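Local coordinates for plasmin and fibronectin-binding protein A (Streptococcus pneumoniae, PDB 4MR0) that acts as a fibronectin-dependent adhesin and invasin that binds human fibronectin, plasmin, plasminogen and serum albumin on the bacterial surface, at residues V494-G505 with V517-K528; L198-W208 with G314-D322. All blocks are in the same frame, centred on the assembly; numbering follows the deposited sequence.

Contact 1 (V494-G505 with V517-K528); sequences VSENSIFGGKEG and VLNNQFYNLSGK
N497 and N520 stand at the same bend of two successive coils, side by side and pointing the same way, their amide planes only 5° apart. N520 OD1 takes two N-H groups from opposite faces of its plane, N497 N at 2.9 Å and N497 ND2 at 3.0 Å, while N520 ND2 gives a nearly straight bond to V494 O, reached from above its carbonyl plane. With CG beside its own backbone N (chi1 -67°), N520 leans back toward the coil before it. N497 repeats the reach one turn earlier, with ND2 on V466 O and OD1 on N469 N.

Next to this amide pair, strands 498-500 and 521-523 run parallel in tight register: Q521 N binds N497 O at 2.7 Å, and I499 N and O, Y523 N and G501 N continue the pattern. Inside, I499 CD1 rests 3.8 Å from F522 CE1, and L525 turns its CD1 methyl to I499 O and its CD2 to G505 CA, with I483 and I506 packing beside I499. The outer side is the one nearer solvent. There F500 and Y523 form an offset stack, planes 20° apart, and CD2 of the tyrosine sits over one face of F500. Farther along, at the looser end, K503 and S526 are exposed, and a water bridges G502 N to N524 O.

This is the coil-on-coil packing of a parallel beta-helix: 494-505 belongs to the PbH1 repeat 489-510, and 517-528 is the coil stacked on it. Its chemistry implies that each buried amide is held by the coil before it, tying successive bends together.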
loop_
_atom_site.group_PDB
_atom_site.type_symbol
_atom_site.label_atom_id
_atom_site.label_comp_id
_atom_site.label_asym_id
_atom_site.label_seq_id
_atom_site.Cartn_x
_atom_site.Cartn_y
_atom_site.Cartn_z
ATOM N N VAL A 494 -10.478 -20.541 3.777
ATOM C CA VAL A 494 -9.031 -20.662 3.940
ATOM C C VAL A 494 -8.712 -22.048 3.402
ATOM O O VAL A 494 -8.918 -23.050 4.095
ATOM C CB VAL A 494 -8.625 -20.568 5.428
ATOM C CG1 VAL A 494 -7.107 -20.502 5.552
ATOM C CG2 VAL A 494 -9.272 -19.342 6.060
ATOM N N SER A 495 -8.218 -22.118 2.169
ATOM C CA SER A 495 -7.960 -23.422 1.569
ATOM C C SER A 495 -6.745 -23.542 0.673
ATOM O O SER A 495 -6.293 -22.573 0.071
ATOM C CB SER A 495 -9.188 -23.859 0.770
ATOM O OG SER A 495 -10.353 -23.819 1.566
ATOM N N GLU A 496 -6.231 -24.764 0.593
ATOM C CA GLU A 496 -5.079 -25.097 -0.233
ATOM C C GLU A 496 -3.841 -24.226 -0.059
ATOM O O GLU A 496 -3.065 -24.030 -0.998
ATOM C CB GLU A 496 -5.506 -25.137 -1.700
ATOM C CG GLU A 496 -6.547 -26.221 -1.959
ATOM C CD GLU A 496 -6.985 -26.296 -3.406
ATOM O OE1 GLU A 496 -7.741 -25.407 -3.857
ATOM O OE2 GLU A 496 -6.566 -27.249 -4.093
ATOM N N ASN A 497 -3.646 -23.719 1.152
ATOM C CA ASN A 497 -2.477 -22.912 1.436
ATOM C C ASN A 497 -1.374 -23.868 1.897
ATOM O O ASN A 497 -1.661 -24.897 2.519
ATOM C CB ASN A 497 -2.790 -21.892 2.537
ATOM C CG ASN A 497 -3.841 -20.872 2.114
ATOM O OD1 ASN A 497 -3.567 -19.977 1.315
ATOM N ND2 ASN A 497 -5.052 -21.011 2.645
ATOM N N SER A 498 -0.124 -23.540 1.576
ATOM C CA SER A 498 1.019 -24.355 1.981
ATOM C C SER A 498 1.873 -23.558 2.966
ATOM O O SER A 498 2.346 -22.466 2.649
ATOM C CB SER A 498 1.873 -24.749 0.769
ATOM O OG SER A 498 1.201 -25.672 -0.069
ATOM N N ILE A 499 2.069 -24.106 4.160
ATOM C CA ILE A 499 2.860 -23.436 5.182
ATOM C C ILE A 499 4.085 -24.253 5.599
ATOM O O ILE A 499 3.952 -25.333 6.179
ATOM C CB ILE A 499 2.004 -23.146 6.429
ATOM C CG1 ILE A 499 0.762 -22.347 6.022
ATOM C CG2 ILE A 499 2.823 -22.373 7.454
ATOM C CD1 ILE A 499 -0.174 -22.029 7.165
ATOM N N PHE A 500 5.273 -23.728 5.304
ATOM C CA PHE A 500 6.525 -24.404 5.649
ATOM C C PHE A 500 7.253 -23.704 6.797
ATOM O O PHE A 500 7.894 -22.672 6.586
ATOM C CB PHE A 500 7.487 -24.441 4.454
ATOM C CG PHE A 500 6.965 -25.182 3.256
ATOM C CD1 PHE A 500 6.005 -24.609 2.427
ATOM C CD2 PHE A 500 7.468 -26.442 2.930
ATOM C CE1 PHE A 500 5.550 -25.284 1.287
ATOM C CE2 PHE A 500 7.020 -27.123 1.796
ATOM C CZ PHE A 500 6.061 -26.540 0.972
ATOM N N GLY A 501 7.158 -24.254 8.003
ATOM C CA GLY A 501 7.859 -23.662 9.130
ATOM C C GLY A 501 7.057 -22.775 10.059
ATOM O O GLY A 501 5.970 -22.310 9.722
ATOM N N GLY A 502 7.609 -22.545 11.245
ATOM C CA GLY A 502 6.941 -21.708 12.220
ATOM C C GLY A 502 6.383 -22.488 13.390
ATOM O O GLY A 502 6.779 -23.627 13.643
ATOM N N LYS A 503 5.450 -21.870 14.105
ATOM C CA LYS A 503 4.824 -22.493 15.262
ATOM C C LYS A 503 3.394 -22.878 14.894
ATOM O O LYS A 503 3.124 -24.033 14.561
ATOM C CB LYS A 503 4.842 -21.512 16.437
ATOM C CG LYS A 503 4.467 -22.102 17.783
ATOM C CD LYS A 503 5.275 -21.427 18.886
ATOM C CE LYS A 503 4.692 -21.685 20.264
ATOM N NZ LYS A 503 3.390 -20.981 20.437
ATOM N N GLU A 504 2.482 -21.913 14.951
ATOM C CA GLU A 504 1.091 -22.165 14.592
ATOM C C GLU A 504 0.924 -21.889 13.104
ATOM O O GLU A 504 1.610 -21.034 12.543
ATOM C CB GLU A 504 0.154 -21.256 15.391
ATOM C CG GLU A 504 0.226 -21.471 16.892
ATOM C CD GLU A 504 0.545 -20.193 17.647
ATOM O OE1 GLU A 504 1.560 -19.540 17.313
ATOM O OE2 GLU A 504 -0.218 -19.846 18.578
ATOM N N GLY A 505 0.027 -22.627 12.462
ATOM C CA GLY A 505 -0.196 -22.421 11.047
ATOM C C GLY A 505 -1.308 -21.412 10.846
ATOM O O GLY A 505 -1.058 -20.235 10.575
ATOM N N VAL A 517 -12.525 -24.426 5.600
ATOM C CA VAL A 517 -11.077 -24.570 5.659
ATOM C C VAL A 517 -10.787 -25.924 5.032
ATOM O O VAL A 517 -11.004 -26.961 5.655
ATOM C CB VAL A 517 -10.581 -24.535 7.117
ATOM C CG1 VAL A 517 -9.067 -24.688 7.160
ATOM C CG2 VAL A 517 -10.992 -23.220 7.765
ATOM N N LEU A 518 -10.302 -25.912 3.793
ATOM C CA LEU A 518 -10.065 -27.161 3.080
ATOM C C LEU A 518 -8.687 -27.425 2.506
ATOM O O LEU A 518 -8.122 -26.614 1.771
ATOM C CB LEU A 518 -11.076 -27.301 1.938
ATOM C CG LEU A 518 -12.560 -27.174 2.281
ATOM C CD1 LEU A 518 -13.366 -27.068 0.993
ATOM C CD2 LEU A 518 -13.008 -28.368 3.116
ATOM N N ASN A 519 -8.169 -28.596 2.855
ATOM C CA ASN A 519 -6.900 -29.094 2.363
ATOM C C ASN A 519 -5.694 -28.171 2.308
ATOM O O ASN A 519 -5.082 -27.989 1.258
ATOM C CB ASN A 519 -7.142 -29.717 0.993
ATOM C CG ASN A 519 -8.325 -30.675 1.006
ATOM O OD1 ASN A 519 -8.397 -31.569 1.845
ATOM N ND2 ASN A 519 -9.254 -30.489 0.082
ATOM N N ASN A 520 -5.354 -27.592 3.449
ATOM C CA ASN A 520 -4.178 -26.746 3.537
ATOM C C ASN A 520 -3.058 -27.744 3.843
ATOM O O ASN A 520 -3.332 -28.854 4.299
ATOM C CB ASN A 520 -4.339 -25.742 4.673
ATOM C CG ASN A 520 -5.443 -24.735 4.404
ATOM O OD1 ASN A 520 -5.283 -23.823 3.591
ATOM N ND2 ASN A 520 -6.573 -24.901 5.079
ATOM N N GLN A 521 -1.815 -27.369 3.566
ATOM C CA GLN A 521 -0.672 -28.244 3.823
ATOM C C GLN A 521 0.277 -27.610 4.834
ATOM O O GLN A 521 0.514 -26.399 4.807
ATOM C CB GLN A 521 0.068 -28.539 2.514
ATOM C CG GLN A 521 -0.595 -29.609 1.657
ATOM C CD GLN A 521 -0.011 -29.676 0.254
ATOM O OE1 GLN A 521 1.209 -29.641 0.070
ATOM N NE2 GLN A 521 -0.884 -29.784 -0.745
ATOM N N PHE A 522 0.817 -28.431 5.731
ATOM C CA PHE A 522 1.723 -27.942 6.769
ATOM C C PHE A 522 2.989 -28.786 6.840
ATOM O O PHE A 522 2.928 -30.013 6.797
ATOM C CB PHE A 522 1.014 -27.966 8.126
ATOM C CG PHE A 522 -0.324 -27.280 8.125
ATOM C CD1 PHE A 522 -0.423 -25.913 8.357
ATOM C CD2 PHE A 522 -1.482 -28.001 7.871
ATOM C CE1 PHE A 522 -1.666 -25.275 8.342
ATOM C CE2 PHE A 522 -2.728 -27.377 7.854
ATOM C CZ PHE A 522 -2.821 -26.011 8.086
ATOM N N TYR A 523 4.132 -28.121 6.958
ATOM C CA TYR A 523 5.415 -28.809 7.027
ATOM C C TYR A 523 6.329 -28.191 8.074
ATOM O O TYR A 523 6.456 -26.968 8.163
ATOM C CB TYR A 523 6.129 -28.741 5.679
ATOM C CG TYR A 523 5.321 -29.261 4.521
ATOM C CD1 TYR A 523 5.272 -30.622 4.235
ATOM C CD2 TYR A 523 4.598 -28.385 3.708
ATOM C CE1 TYR A 523 4.524 -31.102 3.162
ATOM C CE2 TYR A 523 3.848 -28.854 2.639
ATOM C CZ TYR A 523 3.815 -30.211 2.369
ATOM O OH TYR A 523 3.069 -30.678 1.313
ATOM N N ASN A 524 6.963 -29.047 8.863
ATOM C CA ASN A 524 7.900 -28.608 9.879
ATOM C C ASN A 524 7.387 -27.504 10.805
ATOM O O ASN A 524 8.103 -26.539 11.081
ATOM C CB ASN A 524 9.193 -28.156 9.196
ATOM C CG ASN A 524 9.708 -29.180 8.196
ATOM O OD1 ASN A 524 10.009 -30.319 8.555
ATOM N ND2 ASN A 524 9.803 -28.780 6.932
ATOM N N LEU A 525 6.151 -27.644 11.278
ATOM C CA LEU A 525 5.578 -26.669 12.200
ATOM C C LEU A 525 5.748 -27.204 13.617
ATOM O O LEU A 525 5.642 -28.408 13.842
ATOM C CB LEU A 525 4.089 -26.439 11.909
ATOM C CG LEU A 525 3.720 -25.309 10.940
ATOM C CD1 LEU A 525 4.292 -25.595 9.566
ATOM C CD2 LEU A 525 2.206 -25.180 10.865
ATOM N N SER A 526 6.004 -26.310 14.567
ATOM C CA SER A 526 6.204 -26.710 15.959
ATOM C C SER A 526 4.954 -26.589 16.828
ATOM O O SER A 526 4.935 -27.073 17.960
ATOM C CB SER A 526 7.326 -25.878 16.584
ATOM O OG SER A 526 6.932 -24.524 16.734
ATOM N N GLY A 527 3.917 -25.942 16.309
ATOM C CA GLY A 527 2.695 -25.776 17.077
ATOM C C GLY A 527 1.469 -26.333 16.374
ATOM O O GLY A 527 1.592 -27.120 15.438
ATOM N N LYS A 528 0.284 -25.928 16.823
ATOM C CA LYS A 528 -0.958 -26.403 16.218
ATOM C C LYS A 528 -1.109 -25.912 14.786
ATOM O O LYS A 528 -1.001 -24.714 14.517
ATOM C CB LYS A 528 -2.174 -25.943 17.027
ATOM C CG LYS A 528 -2.806 -27.037 17.878
ATOM C CD LYS A 528 -4.243 -26.695 18.262
ATOM C CE LYS A 528 -4.311 -25.438 19.116
ATOM N NZ LYS A 528 -5.716 -25.072 19.466
HETATM O O HOH W 1 10.023 -24.243 12.292
#

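Contact 2 (L198-W208 with G314-D322); sequences LFTDDGAQVEW and GFPYALNDD. With MN (manganese (II) ion), chain F; MN (manganese (II) ion), chain G.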
loop_
_atom_site.group_PDB
_atom_site.type_symbol
_atom_site.label_atom_id
_atom_site.label_comp_id
_atom_site.label_asym_id
_atom_site.label_seq_id
_atom_site.Cartn_x
_atom_site.Cartn_y
_atom_site.Cartn_z
ATOM N N LEU A 198 -5.033 22.144 -8.914
ATOM C CA LEU A 198 -4.252 23.277 -8.435
ATOM C C LEU A 198 -4.066 23.351 -6.925
ATOM O O LEU A 198 -4.926 22.934 -6.148
ATOM C CB LEU A 198 -4.878 24.589 -8.916
ATOM C CG LEU A 198 -4.900 24.834 -10.428
ATOM C CD1 LEU A 198 -5.523 26.200 -10.708
ATOM C CD2 LEU A 198 -3.479 24.776 -10.985
ATOM N N PHE A 199 -2.917 23.883 -6.531
ATOM C CA PHE A 199 -2.591 24.095 -5.129
ATOM C C PHE A 199 -1.652 25.296 -5.078
ATOM O O PHE A 199 -0.729 25.405 -5.885
ATOM C CB PHE A 199 -1.906 22.869 -4.512
ATOM C CG PHE A 199 -1.641 23.016 -3.035
ATOM C CD1 PHE A 199 -0.534 23.733 -2.579
ATOM C CD2 PHE A 199 -2.541 22.506 -2.101
ATOM C CE1 PHE A 199 -0.328 23.942 -1.217
ATOM C CE2 PHE A 199 -2.346 22.710 -0.732
ATOM C CZ PHE A 199 -1.238 23.431 -0.289
ATOM N N THR A 200 -1.904 26.203 -4.142
ATOM C CA THR A 200 -1.075 27.394 -3.978
ATOM C C THR A 200 -0.493 27.385 -2.569
ATOM O O THR A 200 0.678 27.075 -2.369
ATOM C CB THR A 200 -1.904 28.682 -4.184
ATOM O OG1 THR A 200 -3.101 28.619 -3.397
ATOM C CG2 THR A 200 -2.280 28.842 -5.648
ATOM N N ASP A 201 -1.321 27.721 -1.588
ATOM C CA ASP A 201 -0.882 27.725 -0.197
ATOM C C ASP A 201 -1.997 27.186 0.680
ATOM O O ASP A 201 -3.161 27.170 0.276
ATOM C CB ASP A 201 -0.512 29.141 0.252
ATOM C CG ASP A 201 0.519 29.791 -0.658
ATOM O OD1 ASP A 201 0.118 30.424 -1.660
ATOM O OD2 ASP A 201 1.732 29.652 -0.384
ATOM N N ASP A 202 -1.645 26.733 1.874
ATOM C CA ASP A 202 -2.647 26.203 2.788
ATOM C C ASP A 202 -3.593 27.343 3.161
ATOM O O ASP A 202 -3.153 28.466 3.424
ATOM C CB ASP A 202 -1.967 25.624 4.030
ATOM C CG ASP A 202 -2.937 24.904 4.942
ATOM O OD1 ASP A 202 -3.893 24.283 4.426
ATOM O OD2 ASP A 202 -2.735 24.943 6.174
ATOM N N GLY A 203 -4.890 27.059 3.157
ATOM C CA GLY A 203 -5.871 28.075 3.477
ATOM C C GLY A 203 -6.469 28.648 2.209
ATOM O O GLY A 203 -7.477 29.355 2.249
ATOM N N ALA A 204 -5.848 28.334 1.077
ATOM C CA ALA A 204 -6.317 28.813 -0.222
ATOM C C ALA A 204 -6.670 27.652 -1.153
ATOM O O ALA A 204 -6.735 27.827 -2.373
ATOM C CB ALA A 204 -5.254 29.682 -0.870
ATOM N N GLN A 205 -6.895 26.468 -0.585
ATOM C CA GLN A 205 -7.242 25.308 -1.405
ATOM C C GLN A 205 -8.489 25.581 -2.228
ATOM O O GLN A 205 -9.336 26.382 -1.843
ATOM C CB GLN A 205 -7.478 24.065 -0.539
ATOM C CG GLN A 205 -6.206 23.398 -0.035
ATOM C CD GLN A 205 -5.726 23.976 1.281
ATOM O OE1 GLN A 205 -5.940 25.161 1.574
ATOM N NE2 GLN A 205 -5.062 23.146 2.079
ATOM N N VAL A 206 -8.588 24.917 -3.373
ATOM C CA VAL A 206 -9.742 25.067 -4.246
ATOM C C VAL A 206 -10.296 23.681 -4.539
ATOM O O VAL A 206 -9.631 22.668 -4.293
ATOM C CB VAL A 206 -9.367 25.742 -5.592
ATOM C CG1 VAL A 206 -8.902 27.179 -5.355
ATOM C CG2 VAL A 206 -8.278 24.939 -6.293
ATOM N N GLU A 207 -11.517 23.637 -5.056
ATOM C CA GLU A 207 -12.149 22.373 -5.410
ATOM C C GLU A 207 -11.466 21.859 -6.679
ATOM O O GLU A 207 -11.215 22.631 -7.605
ATOM C CB GLU A 207 -13.637 22.605 -5.682
ATOM C CG GLU A 207 -14.430 21.352 -5.993
ATOM C CD GLU A 207 -14.868 20.593 -4.749
ATOM O OE1 GLU A 207 -14.561 21.041 -3.623
ATOM O OE2 GLU A 207 -15.527 19.545 -4.902
ATOM N N TRP A 208 -11.141 20.569 -6.718
ATOM C CA TRP A 208 -10.512 19.990 -7.906
ATOM C C TRP A 208 -11.595 19.425 -8.820
ATOM O O TRP A 208 -12.375 18.571 -8.409
ATOM C CB TRP A 208 -9.542 18.856 -7.523
ATOM C CG TRP A 208 -8.204 19.321 -7.016
ATOM C CD1 TRP A 208 -7.889 20.569 -6.560
ATOM C CD2 TRP A 208 -7.018 18.521 -6.851
ATOM N NE1 TRP A 208 -6.579 20.601 -6.125
ATOM C CE2 TRP A 208 -6.023 19.369 -6.301
ATOM C CE3 TRP A 208 -6.697 17.192 -7.143
ATOM C CZ2 TRP A 208 -4.734 18.905 -5.998
ATOM C CZ3 TRP A 208 -5.408 16.732 -6.844
ATOM C CH2 TRP A 208 -4.442 17.595 -6.288
ATOM N N GLY A 314 -7.695 13.138 4.379
ATOM C CA GLY A 314 -6.714 12.313 3.695
ATOM C C GLY A 314 -6.117 12.945 2.442
ATOM O O GLY A 314 -5.115 12.472 1.922
ATOM N N PHE A 315 -6.727 14.017 1.948
ATOM C CA PHE A 315 -6.238 14.668 0.733
ATOM C C PHE A 315 -6.382 16.182 0.939
ATOM O O PHE A 315 -7.240 16.829 0.340
ATOM C CB PHE A 315 -7.072 14.190 -0.470
ATOM C CG PHE A 315 -6.363 14.293 -1.789
ATOM C CD1 PHE A 315 -5.381 13.368 -2.144
ATOM C CD2 PHE A 315 -6.662 15.326 -2.672
ATOM C CE1 PHE A 315 -4.712 13.470 -3.364
ATOM C CE2 PHE A 315 -6.002 15.440 -3.892
ATOM C CZ PHE A 315 -5.018 14.507 -4.238
ATOM N N PRO A 316 -5.529 16.760 1.797
ATOM C CA PRO A 316 -5.521 18.189 2.134
ATOM C C PRO A 316 -5.114 19.161 1.033
ATOM O O PRO A 316 -5.028 20.367 1.273
ATOM C CB PRO A 316 -4.577 18.244 3.334
ATOM C CG PRO A 316 -3.570 17.190 2.996
ATOM C CD PRO A 316 -4.434 16.050 2.488
ATOM N N TYR A 317 -4.899 18.649 -0.173
ATOM C CA TYR A 317 -4.480 19.475 -1.300
ATOM C C TYR A 317 -5.634 20.150 -2.026
ATOM O O TYR A 317 -5.417 21.026 -2.861
ATOM C CB TYR A 317 -3.686 18.613 -2.283
ATOM C CG TYR A 317 -2.787 17.646 -1.555
ATOM C CD1 TYR A 317 -1.728 18.107 -0.776
ATOM C CD2 TYR A 317 -3.055 16.274 -1.565
ATOM C CE1 TYR A 317 -0.959 17.233 -0.013
ATOM C CE2 TYR A 317 -2.297 15.390 -0.807
ATOM C CZ TYR A 317 -1.252 15.879 -0.030
ATOM O OH TYR A 317 -0.517 15.025 0.752
ATOM N N ALA A 318 -6.858 19.736 -1.708
ATOM C CA ALA A 318 -8.037 20.301 -2.343
ATOM C C ALA A 318 -9.191 20.420 -1.350
ATOM O O ALA A 318 -9.093 19.953 -0.209
ATOM C CB ALA A 318 -8.453 19.433 -3.531
ATOM N N LEU A 319 -10.275 21.047 -1.793
ATOM C CA LEU A 319 -11.454 21.238 -0.958
ATOM C C LEU A 319 -12.437 20.071 -0.995
ATOM O O LEU A 319 -13.302 19.972 -0.125
ATOM C CB LEU A 319 -12.196 22.515 -1.367
ATOM C CG LEU A 319 -11.527 23.849 -1.045
ATOM C CD1 LEU A 319 -12.411 24.966 -1.568
ATOM C CD2 LEU A 319 -11.302 23.982 0.463
ATOM N N ASN A 320 -12.313 19.200 -1.995
ATOM C CA ASN A 320 -13.214 18.050 -2.126
ATOM C C ASN A 320 -13.318 17.322 -0.795
ATOM O O ASN A 320 -12.314 16.870 -0.251
ATOM C CB ASN A 320 -12.706 17.091 -3.204
ATOM C CG ASN A 320 -12.565 17.762 -4.558
ATOM O OD1 ASN A 320 -13.104 17.290 -5.562
ATOM N ND2 ASN A 320 -11.831 18.866 -4.593
ATOM N N ASP A 321 -14.537 17.188 -0.275
ATOM C CA ASP A 321 -14.711 16.551 1.021
ATOM C C ASP A 321 -15.951 15.656 1.135
ATOM O O ASP A 321 -16.476 15.474 2.235
ATOM C CB ASP A 321 -14.749 17.657 2.085
ATOM C CG ASP A 321 -14.398 17.166 3.474
ATOM O OD1 ASP A 321 -13.499 16.306 3.613
ATOM O OD2 ASP A 321 -15.010 17.670 4.438
ATOM N N ASP A 322 -16.428 15.086 0.028
ATOM C CA ASP A 322 -17.606 14.227 0.131
ATOM C C ASP A 322 -17.330 12.724 0.154
ATOM O O ASP A 322 -18.249 11.922 -0.002
ATOM C CB ASP A 322 -18.639 14.551 -0.957
ATOM C CG ASP A 322 -18.050 14.576 -2.347
ATOM O OD1 ASP A 322 -17.212 13.704 -2.665
ATOM O OD2 ASP A 322 -18.448 15.464 -3.131
HETATM MN MN MN F . 2.613 26.747 -3.438
HETATM MN MN MN G . -3.795 10.764 1.621
HETATM O O HOH W 2 -6.045 23.537 -3.714
HETATM O O HOH W 3 1.788 25.255 -5.105
HETATM O O HOH W 4 3.614 28.417 -2.058
HETATM O O HOH W 5 -16.368 17.560 -3.290
HETATM O O HOH W 6 1.991 28.290 -4.979
#
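The methyl group of A318 is planted on the indole of W208: its CB lies 3.3 Å from the centroid of the five-membered ring, 12° off the normal. F315 uses the same face farther along, bringing its edge down on the six-membered ring with the planes at 88°, an offset edge-to-face pair in which F315 CE2 is 3.3 Å from W208 CZ3. The indole is steadied from its own loop, where NE1 bonds to L198 O.

Q205 does the polar work. Its side chain bends at chi2 (88°) and presents both N-H groups of NE2 in the amide plane, one to P316 O at 2.9 Å, the other to D202 OD1 at 2.9 Å, while OE1 accepts from G203 N. Three bonds thus fix the rotation of the amide, and the one to P316 O ties the D201-A204 turn to 314-322. L319 N adds a bond to V206 O, and one water joins L198 O, V206 N and Y317 O.

Each loop also lends a carbonyl to manganese: T200 O joins H189 and E162 at one ion, and G314 O joins Q271, Q306 and E308 at another. The loops follow strands 194-195 and 306-308 and lead on to strands 211-217 and 329-337; W208 and Y317 pack on M195 of strand 194-195, and F315 on A247 of strand 243-252.

How the contacts relate
The two contacts belong to the elongated parallel beta-helix that forms one part of this longer, cell-wall-anchored adhesin. They lie on opposite sides of the chain's centre, 48 Å apart between centres and about 32 Å at their nearest atoms, and they do not touch. Contact 1 joins consecutive coils, with 11 residues between its segments; contact 2 brings together loops separated by 105 residues, which project from different coils and meet beside the body of the helix. The metals distinguish them too. Contact 2 reaches two manganese ions 18.0 Å from each other, one at either loop, whereas no metal is bound within contact 1.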